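Local structure of Glyco_hydro_cc domain-containing protein (Pseudomonas viridiflava, 6UAV) at residues Tyr164-Arg172 with Met210-Val220. The protein probably hydrolyses internal beta-1,3-glucan linkages, as an endo-beta-1,3-glucanase of glycoside hydrolase family GH128. Sequence-based numbering, arbitrary orientation.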
# COMPACT_ATOMS: atom_id res chain seq x y z
N TYR A 164 -2.50 -7.74 15.12
CA TYR A 164 -1.21 -8.33 15.51
C TYR A 164 -0.78 -9.39 14.49
O TYR A 164 -1.59 -9.82 13.64
CB TYR A 164 -1.35 -8.98 16.88
CG TYR A 164 -1.71 -8.02 17.98
CD1 TYR A 164 -3.04 -7.77 18.28
CD2 TYR A 164 -0.74 -7.36 18.73
CE1 TYR A 164 -3.41 -6.88 19.28
CE2 TYR A 164 -1.10 -6.47 19.75
CZ TYR A 164 -2.43 -6.20 19.99
OH TYR A 164 -2.82 -5.37 21.01
N GLY A 165 0.50 -9.75 14.56
CA GLY A 165 1.08 -10.84 13.75
C GLY A 165 1.48 -10.43 12.36
O GLY A 165 1.70 -11.37 11.50
N LEU A 166 1.64 -9.15 12.08
CA LEU A 166 2.07 -8.77 10.72
C LEU A 166 3.37 -9.48 10.31
O LEU A 166 3.46 -10.02 9.19
CB LEU A 166 2.16 -7.25 10.61
CG LEU A 166 2.85 -6.72 9.37
CD1 LEU A 166 2.16 -7.19 8.07
CD2 LEU A 166 2.88 -5.24 9.44
N SER A 167 4.41 -9.53 11.15
CA SER A 167 5.67 -10.23 10.81
C SER A 167 5.38 -11.71 10.44
O SER A 167 5.98 -12.21 9.50
CB SER A 167 6.71 -10.12 11.89
OG SER A 167 6.27 -10.84 13.02
N SER A 168 4.41 -12.36 11.09
CA SER A 168 4.10 -13.79 10.88
C SER A 168 3.43 -13.92 9.49
O SER A 168 3.74 -14.89 8.75
CB SER A 168 3.29 -14.33 12.03
OG SER A 168 1.92 -14.03 11.90
N MET A 169 2.63 -12.93 9.10
CA MET A 169 1.96 -12.96 7.80
C MET A 169 3.03 -12.72 6.70
O MET A 169 2.98 -13.38 5.65
CB MET A 169 0.83 -11.95 7.73
CG MET A 169 -0.36 -12.28 8.58
SD MET A 169 -1.01 -13.93 8.41
CE MET A 169 -1.74 -13.87 6.79
N LEU A 170 3.97 -11.81 6.90
CA LEU A 170 5.08 -11.62 5.93
C LEU A 170 5.92 -12.90 5.86
O LEU A 170 6.32 -13.29 4.72
CB LEU A 170 5.92 -10.40 6.27
CG LEU A 170 5.14 -9.08 6.29
CD1 LEU A 170 6.07 -7.93 6.65
CD2 LEU A 170 4.38 -8.82 4.98
N ASP A 171 6.20 -13.55 6.98
CA ASP A 171 6.97 -14.83 6.93
C ASP A 171 6.20 -15.84 6.10
O ASP A 171 6.81 -16.53 5.23
CB ASP A 171 7.34 -15.34 8.31
CG ASP A 171 8.45 -14.58 8.98
OD1 ASP A 171 9.02 -13.67 8.30
OD2 ASP A 171 8.74 -14.89 10.17
N ARG A 172 4.90 -15.98 6.35
CA ARG A 172 4.09 -16.97 5.60
C ARG A 172 4.16 -16.64 4.11
O ARG A 172 4.36 -17.58 3.32
CB ARG A 172 2.67 -17.05 6.17
CG ARG A 172 2.62 -17.73 7.53
CD ARG A 172 1.50 -17.25 8.49
NE ARG A 172 0.19 -17.32 7.84
CZ ARG A 172 -0.98 -17.41 8.47
NH1 ARG A 172 -2.11 -17.48 7.77
NH2 ARG A 172 -1.01 -17.45 9.80
N MET A 210 5.36 -2.08 15.00
CA MET A 210 5.20 -2.45 13.57
C MET A 210 6.21 -1.67 12.73
O MET A 210 6.81 -2.28 11.86
CB MET A 210 3.78 -2.18 13.12
CG MET A 210 2.79 -2.96 13.91
SD MET A 210 1.00 -2.59 13.52
CE MET A 210 0.95 -3.79 12.23
N VAL A 211 6.37 -0.37 12.97
CA VAL A 211 7.31 0.43 12.15
C VAL A 211 8.72 -0.09 12.37
O VAL A 211 9.51 -0.23 11.36
CB VAL A 211 7.19 1.95 12.46
CG1 VAL A 211 8.38 2.74 11.89
CG2 VAL A 211 5.90 2.47 11.92
N THR A 212 9.10 -0.39 13.61
CA THR A 212 10.48 -0.88 13.88
C THR A 212 10.69 -2.17 13.10
O THR A 212 11.79 -2.39 12.55
CB THR A 212 10.75 -1.09 15.36
OG1 THR A 212 10.61 0.18 15.98
CG2 THR A 212 12.13 -1.65 15.63
N MET A 213 9.70 -3.05 13.17
CA MET A 213 9.81 -4.36 12.51
C MET A 213 9.93 -4.15 10.99
O MET A 213 10.85 -4.77 10.38
CB MET A 213 8.60 -5.21 12.90
CG MET A 213 8.57 -6.58 12.28
SD MET A 213 7.79 -6.58 10.66
CE MET A 213 6.11 -6.17 11.10
N LEU A 214 9.14 -3.25 10.40
CA LEU A 214 9.12 -3.05 8.93
C LEU A 214 10.41 -2.37 8.48
O LEU A 214 10.90 -2.74 7.43
CB LEU A 214 7.89 -2.27 8.52
CG LEU A 214 6.56 -2.98 8.74
CD1 LEU A 214 5.41 -2.00 8.49
CD2 LEU A 214 6.38 -4.24 7.85
N GLU A 215 10.93 -1.44 9.27
CA GLU A 215 12.21 -0.77 8.99
C GLU A 215 13.33 -1.82 8.99
O GLU A 215 14.25 -1.70 8.18
CB GLU A 215 12.45 0.34 10.00
CG GLU A 215 11.63 1.61 9.72
CD GLU A 215 12.05 2.41 8.50
OE1 GLU A 215 13.22 2.19 8.01
OE2 GLU A 215 11.26 3.30 8.10
N ARG A 216 13.28 -2.78 9.93
CA ARG A 216 14.38 -3.76 10.12
C ARG A 216 14.28 -4.89 9.10
O ARG A 216 15.30 -5.48 8.89
CB ARG A 216 14.49 -4.25 11.57
CG ARG A 216 14.86 -3.08 12.48
CD ARG A 216 15.10 -3.46 13.93
NE ARG A 216 15.55 -2.27 14.67
CZ ARG A 216 15.62 -2.26 16.00
NH1 ARG A 216 15.29 -3.36 16.66
NH2 ARG A 216 16.00 -1.17 16.63
N ARG A 217 13.14 -5.14 8.46
CA ARG A 217 13.06 -6.22 7.45
C ARG A 217 13.66 -5.76 6.12
O ARG A 217 13.11 -4.81 5.50
CB ARG A 217 11.61 -6.62 7.22
CG ARG A 217 11.03 -7.50 8.29
CD ARG A 217 9.65 -7.97 7.88
NE ARG A 217 9.68 -9.11 7.00
CZ ARG A 217 9.45 -10.38 7.34
NH1 ARG A 217 9.09 -10.72 8.58
NH2 ARG A 217 9.41 -11.27 6.37
N SER A 218 14.69 -6.49 5.66
CA SER A 218 15.36 -6.22 4.36
C SER A 218 14.39 -6.55 3.24
O SER A 218 14.60 -5.92 2.17
CB SER A 218 16.64 -6.98 4.18
OG SER A 218 16.43 -8.36 4.37
N ASP A 219 13.32 -7.34 3.48
CA ASP A 219 12.38 -7.70 2.36
C ASP A 219 11.18 -6.77 2.32
O ASP A 219 10.18 -7.04 1.63
CB ASP A 219 11.94 -9.17 2.40
CG ASP A 219 11.09 -9.51 3.61
OD1 ASP A 219 11.01 -8.62 4.53
OD2 ASP A 219 10.57 -10.63 3.67
N VAL A 220 11.22 -5.67 3.08
CA VAL A 220 10.13 -4.65 3.03
C VAL A 220 10.70 -3.35 2.49
O VAL A 220 11.63 -2.80 3.14
CB VAL A 220 9.49 -4.41 4.40
CG1 VAL A 220 8.56 -3.20 4.33
CG2 VAL A 220 8.74 -5.64 4.94
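Helix 166-172 meets helix 210-216 and the turn after it through L166, S167, L170 and D171; the two helix axes run 30° apart in direction and come within 11.2 Å. L166 is touched by the methyl groups of two methionines. Its CD2 is 3.7 Å from M210 CE, and the two side chains cross at about a right angle. CE of M213 comes to both CG and CD2 of the same leucine. The M213 chain leaves with CG anti to the backbone N (chi1 179°), then bends at chi2 and chi3, which brings its sulfur alongside CB of S167. L214 CD2 touches both L166 CD2 and L170 CD1. L170 CD1 also meets V220 CG2 at 3.9 Å, where the strand 220-225 begins.

R217 is the first residue beyond the helical conformation. Its guanidinium lies with one face over L170 CB, which sits 3.6 Å above the plane. Two carboxylates meet the edge of the group. NH1 and NH2 both go to OD1 of D171, at 3.0 and 3.1 Å. The carboxylate and guanidinium planes are 46° apart, so this grip is not coplanar. D219 is held side-on: NE bonds to its OD1 at 2.8 Å and NH2 to its OD2, each on a syn lone pair. D219 lies in the type I turn R217-V220, and its own backbone is hydrogen-bonded to F180.

The contact joins the helices that follow barrel strands 156-161 and 180-185 in this TIM barrel. L166, L170, M210, L214 and V220 form the buried apolar side of the contact, where L166 and L214 also touch barrel strands; M213 lies nearer the surface. The two aspartates fix the rotation of the R217 guanidinium, and its single positive charge probably offsets part of the repulsion between the two carboxylates.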